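Local coordinates for protein involved in catabolism of external DNA (Legionella pneumophila subsp. pneumophila, PDB 2OO3), which probably methylates N6 of adenine 2030 in 23S ribosomal RNA, using S-adenosyl-L-methionine as methyl donor, at residues R115-Y126 against K138-K149. Residues are numbered along the deposited sequence; the frame is centred on the assembly and turned at random.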
loop_
_atom_site.group_PDB
_atom_site.type_symbol
_atom_site.label_atom_id
_atom_site.label_comp_id
_atom_site.label_asym_id
_atom_site.label_seq_id
_atom_site.Cartn_x
_atom_site.Cartn_y
_atom_site.Cartn_z
ATOM N N ARG A 115 -9.764 8.718 11.821
ATOM C CA ARG A 115 -9.809 9.877 10.922
ATOM C C ARG A 115 -8.955 9.605 9.718
ATOM O O ARG A 115 -7.748 9.326 9.870
ATOM C CB ARG A 115 -9.298 11.138 11.621
ATOM C CG ARG A 115 -9.319 12.360 10.756
ATOM C CD ARG A 115 -9.174 13.640 11.590
ATOM N NE ARG A 115 -7.929 13.628 12.350
ATOM C CZ ARG A 115 -6.824 14.300 12.027
ATOM N NH1 ARG A 115 -6.783 15.069 10.940
ATOM N NH2 ARG A 115 -5.753 14.197 12.808
ATOM N N LEU A 116 -9.573 9.679 8.537
ATOM C CA LEU A 116 -8.861 9.424 7.269
ATOM C C LEU A 116 -8.567 10.750 6.606
ATOM O O LEU A 116 -9.447 11.602 6.456
ATOM C CB LEU A 116 -9.686 8.558 6.295
ATOM C CG LEU A 116 -10.001 7.092 6.671
ATOM C CD1 LEU A 116 -11.085 7.002 7.745
ATOM C CD2 LEU A 116 -10.394 6.302 5.416
ATOM N N TYR A 117 -7.339 10.903 6.158
ATOM C CA TYR A 117 -6.950 12.082 5.469
ATOM C C TYR A 117 -6.302 11.658 4.142
ATOM O O TYR A 117 -5.222 11.029 4.116
ATOM C CB TYR A 117 -5.973 12.829 6.352
ATOM C CG TYR A 117 -5.732 14.239 5.944
ATOM C CD1 TYR A 117 -6.220 15.306 6.726
ATOM C CD2 TYR A 117 -4.993 14.536 4.793
ATOM C CE1 TYR A 117 -5.968 16.618 6.363
ATOM C CE2 TYR A 117 -4.741 15.845 4.430
ATOM C CZ TYR A 117 -5.231 16.867 5.222
ATOM O OH TYR A 117 -4.965 18.144 4.885
ATOM N N LEU A 118 -6.961 11.996 3.039
ATOM C CA LEU A 118 -6.546 11.504 1.734
ATOM C C LEU A 118 -6.073 12.664 0.872
ATOM O O LEU A 118 -6.801 13.652 0.720
ATOM C CB LEU A 118 -7.725 10.818 1.035
ATOM C CG LEU A 118 -8.459 9.727 1.841
ATOM C CD1 LEU A 118 -9.724 9.210 1.132
ATOM C CD2 LEU A 118 -7.472 8.541 2.239
ATOM N N CYS A 119 -4.886 12.535 0.290
ATOM C CA CYS A 119 -4.302 13.633 -0.511
ATOM C C CYS A 119 -4.184 13.197 -1.950
ATOM O O CYS A 119 -3.711 12.089 -2.221
ATOM C CB CYS A 119 -2.896 14.011 -0.025
ATOM S SG CYS A 119 -2.796 14.547 1.733
ATOM N N GLU A 120 -4.553 14.076 -2.869
ATOM C CA GLU A 120 -4.337 13.797 -4.277
ATOM C C GLU A 120 -4.010 15.085 -5.031
ATOM O O GLU A 120 -4.771 16.042 -4.985
ATOM C CB GLU A 120 -5.563 13.086 -4.907
ATOM C CG GLU A 120 -5.481 12.904 -6.450
ATOM C CD GLU A 120 -4.182 12.211 -6.919
ATOM O OE1 GLU A 120 -3.684 11.259 -6.241
ATOM O OE2 GLU A 120 -3.654 12.634 -7.977
ATOM N N LEU A 121 -2.918 15.057 -5.776
ATOM C CA LEU A 121 -2.452 16.237 -6.506
ATOM C C LEU A 121 -3.172 16.482 -7.852
ATOM O O LEU A 121 -3.432 17.631 -8.227
ATOM C CB LEU A 121 -0.946 16.088 -6.715
ATOM C CG LEU A 121 -0.084 17.302 -7.023
ATOM C CD1 LEU A 121 -0.138 18.272 -5.889
ATOM C CD2 LEU A 121 1.326 16.857 -7.302
ATOM N N HIS A 122 -3.489 15.420 -8.596
ATOM C CA HIS A 122 -4.113 15.604 -9.913
ATOM C C HIS A 122 -5.605 15.991 -9.811
ATOM O O HIS A 122 -6.386 15.306 -9.130
ATOM C CB HIS A 122 -3.927 14.354 -10.795
ATOM C CG HIS A 122 -4.373 14.552 -12.213
ATOM N ND1 HIS A 122 -3.534 14.356 -13.293
ATOM C CD2 HIS A 122 -5.561 14.948 -12.728
ATOM C CE1 HIS A 122 -4.190 14.631 -14.409
ATOM N NE2 HIS A 122 -5.420 14.997 -14.093
ATOM N N PRO A 123 -6.009 17.088 -10.486
ATOM C CA PRO A 123 -7.380 17.575 -10.376
ATOM C C PRO A 123 -8.469 16.620 -10.848
ATOM O O PRO A 123 -9.529 16.575 -10.233
ATOM C CB PRO A 123 -7.368 18.877 -11.185
ATOM C CG PRO A 123 -6.209 18.759 -12.090
ATOM C CD PRO A 123 -5.190 17.963 -11.360
ATOM N N THR A 124 -8.236 15.879 -11.934
ATOM C CA THR A 124 -9.224 14.888 -12.380
ATOM C C THR A 124 -9.353 13.753 -11.370
ATOM O O THR A 124 -10.478 13.343 -11.029
ATOM C CB THR A 124 -8.882 14.302 -13.771
ATOM O OG1 THR A 124 -8.811 15.377 -14.715
ATOM C CG2 THR A 124 -9.972 13.322 -14.222
ATOM N N GLU A 125 -8.207 13.244 -10.915
ATOM C CA GLU A 125 -8.175 12.160 -9.944
ATOM C C GLU A 125 -8.836 12.601 -8.629
ATOM O O GLU A 125 -9.678 11.892 -8.060
ATOM C CB GLU A 125 -6.734 11.707 -9.683
ATOM C CG GLU A 125 -6.023 11.195 -10.947
ATOM C CD GLU A 125 -6.916 10.261 -11.747
ATOM O OE1 GLU A 125 -7.117 9.111 -11.307
ATOM O OE2 GLU A 125 -7.465 10.698 -12.789
ATOM N N TYR A 126 -8.453 13.784 -8.166
ATOM C CA TYR A 126 -9.049 14.359 -6.967
ATOM C C TYR A 126 -10.570 14.470 -7.093
ATOM O O TYR A 126 -11.305 14.132 -6.153
ATOM C CB TYR A 126 -8.412 15.713 -6.654
ATOM C CG TYR A 126 -9.228 16.544 -5.690
ATOM C CD1 TYR A 126 -9.149 16.324 -4.302
ATOM C CD2 TYR A 126 -10.069 17.554 -6.158
ATOM C CE1 TYR A 126 -9.922 17.114 -3.400
ATOM C CE2 TYR A 126 -10.821 18.321 -5.294
ATOM C CZ TYR A 126 -10.739 18.094 -3.913
ATOM O OH TYR A 126 -11.513 18.868 -3.074
ATOM N N LYS A 138 -15.041 8.928 8.817
ATOM C CA LYS A 138 -14.736 10.343 8.864
ATOM C C LYS A 138 -13.603 10.553 7.829
ATOM O O LYS A 138 -12.441 10.234 8.085
ATOM C CB LYS A 138 -14.290 10.648 10.303
ATOM C CG LYS A 138 -14.102 12.071 10.684
ATOM C CD LYS A 138 -14.171 12.242 12.274
ATOM C CE LYS A 138 -13.035 11.533 13.045
ATOM N NZ LYS A 138 -13.268 11.363 14.543
ATOM N N VAL A 139 -13.959 11.066 6.653
ATOM C CA VAL A 139 -13.046 11.078 5.526
ATOM C C VAL A 139 -12.780 12.499 5.013
ATOM O O VAL A 139 -13.690 13.166 4.531
ATOM C CB VAL A 139 -13.564 10.197 4.349
ATOM C CG1 VAL A 139 -12.555 10.205 3.172
ATOM C CG2 VAL A 139 -13.814 8.760 4.801
ATOM N N TYR A 140 -11.543 12.955 5.130
ATOM C CA TYR A 140 -11.158 14.281 4.617
ATOM C C TYR A 140 -10.345 14.157 3.353
ATOM O O TYR A 140 -9.223 13.638 3.382
ATOM C CB TYR A 140 -10.355 15.040 5.670
ATOM C CG TYR A 140 -11.211 15.336 6.881
ATOM C CD1 TYR A 140 -11.947 16.537 6.963
ATOM C CD2 TYR A 140 -11.330 14.407 7.926
ATOM C CE1 TYR A 140 -12.765 16.805 8.062
ATOM C CE2 TYR A 140 -12.150 14.677 9.050
ATOM C CZ TYR A 140 -12.847 15.883 9.105
ATOM O OH TYR A 140 -13.645 16.136 10.202
ATOM N N VAL A 141 -10.896 14.632 2.245
ATOM C CA VAL A 141 -10.219 14.538 0.945
ATOM C C VAL A 141 -9.612 15.887 0.607
ATOM O O VAL A 141 -10.330 16.896 0.610
ATOM C CB VAL A 141 -11.213 14.150 -0.149
ATOM C CG1 VAL A 141 -10.515 14.017 -1.524
ATOM C CG2 VAL A 141 -11.931 12.854 0.214
ATOM N N ASN A 142 -8.305 15.908 0.311
ATOM C CA ASN A 142 -7.548 17.139 0.073
ATOM C C ASN A 142 -6.777 17.192 -1.247
ATOM O O ASN A 142 -6.054 16.255 -1.591
ATOM C CB ASN A 142 -6.608 17.369 1.232
ATOM C CG ASN A 142 -7.358 17.526 2.535
ATOM O OD1 ASN A 142 -7.694 18.640 2.940
ATOM N ND2 ASN A 142 -7.644 16.401 3.194
ATOM N N HIS A 143 -6.974 18.266 -2.000
ATOM C CA HIS A 143 -6.286 18.474 -3.268
ATOM C C HIS A 143 -4.967 19.191 -2.964
ATOM O O HIS A 143 -4.908 20.414 -2.854
ATOM C CB HIS A 143 -7.178 19.279 -4.234
ATOM C CG HIS A 143 -6.604 19.426 -5.607
ATOM N ND1 HIS A 143 -7.025 20.406 -6.489
ATOM C CD2 HIS A 143 -5.643 18.723 -6.253
ATOM C CE1 HIS A 143 -6.351 20.291 -7.616
ATOM N NE2 HIS A 143 -5.493 19.294 -7.493
ATOM N N THR A 144 -3.912 18.398 -2.785
ATOM C CA THR A 144 -2.685 18.897 -2.229
ATOM C C THR A 144 -1.549 17.925 -2.488
ATOM O O THR A 144 -1.772 16.732 -2.740
ATOM C CB THR A 144 -2.841 19.227 -0.720
ATOM O OG1 THR A 144 -1.767 20.080 -0.298
ATOM C CG2 THR A 144 -2.934 17.947 0.165
ATOM N N ASP A 145 -0.324 18.449 -2.462
ATOM C CA ASP A 145 0.849 17.609 -2.471
ATOM C C ASP A 145 0.924 16.838 -1.159
ATOM O O ASP A 145 1.341 17.399 -0.131
ATOM C CB ASP A 145 2.103 18.474 -2.609
ATOM C CG ASP A 145 3.335 17.654 -2.896
ATOM O OD1 ASP A 145 3.406 16.490 -2.451
ATOM O OD2 ASP A 145 4.234 18.183 -3.589
ATOM N N GLY A 146 0.535 15.563 -1.186
ATOM C CA GLY A 146 0.553 14.740 0.050
ATOM C C GLY A 146 1.901 14.643 0.757
ATOM O O GLY A 146 1.965 14.637 1.968
ATOM N N VAL A 147 2.982 14.570 -0.016
ATOM C CA VAL A 147 4.327 14.433 0.534
ATOM C C VAL A 147 4.701 15.674 1.382
ATOM O O VAL A 147 5.271 15.542 2.465
ATOM C CB VAL A 147 5.359 14.137 -0.597
ATOM C CG1 VAL A 147 6.807 14.080 -0.053
ATOM C CG2 VAL A 147 5.014 12.781 -1.257
ATOM N N SER A 148 4.322 16.857 0.891
ATOM C CA SER A 148 4.489 18.106 1.620
ATOM C C SER A 148 3.620 18.138 2.878
ATOM O O SER A 148 4.023 18.713 3.873
ATOM C CB SER A 148 4.239 19.325 0.695
ATOM O OG SER A 148 2.843 19.588 0.531
ATOM N N LYS A 149 2.472 17.466 2.861
ATOM C CA LYS A 149 1.571 17.425 4.025
ATOM C C LYS A 149 2.064 16.644 5.228
ATOM O O LYS A 149 1.613 16.908 6.362
ATOM C CB LYS A 149 0.189 16.877 3.650
ATOM C CG LYS A 149 -0.762 17.910 3.122
ATOM C CD LYS A 149 -1.115 18.920 4.184
ATOM C CE LYS A 149 -2.043 19.993 3.650
ATOM N NZ LYS A 149 -2.200 21.055 4.683
HETATM O O HOH W 1 -12.649 18.286 -0.443
#
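Leu118 is held by Tyr140 and Asn142 where strands 115-119 and 139-142 run parallel, the two strands of a beta-alpha-beta unit (with helix 123-129 between them) at one edge of this Rossmann-like methyltransferase sheet. Its N donates to Tyr140 O (2.8 Å) and its O accepts from Asn142 N (2.7 Å), while Glu120 N carries the ladder on to Asn142 O. On the face carrying Tyr117 and Asn142, the amide of Asn142 lies almost flat on the phenol ring, planes 6° apart, with ND2 over the rim 3.2 Å from Tyr117 CZ. With CG anti to its carbonyl carbon (chi1 -61°), Asn142 leans toward strand 115-119, and its amide meets the Tyr117 ring. On the other face Leu118 CD1 meets Val139 CG1 at 3.6 Å, and helix 102-109 packs against both residues.

Beyond the strands, Tyr126 from the crossover helix turns back over His143. The two rings form an offset stack, centroids 4.8 Å apart, and His143 CB sits over the centre of the phenol ring in a CH-pi contact. His143 NE2 also donates to Leu121 O (2.7 Å), which lies in the imidazole plane, although NE2 stands well above the plane of that carbonyl; this bond and the stack together restrict the imidazole's rotation.

Further out lies the predicted S-adenosyl-L-methionine site, to which Glu120, Asp145 and Gly146 belong. Glu120 OE1 takes a hydrogen bond from Gly45 N, and its OE2 accepts from His122 N. Asp145 caps the next helix through weak bonds from Val147 N and Ser148 N to OD1, and Gly146 CA packs 3.5 Å from Cys119 CB.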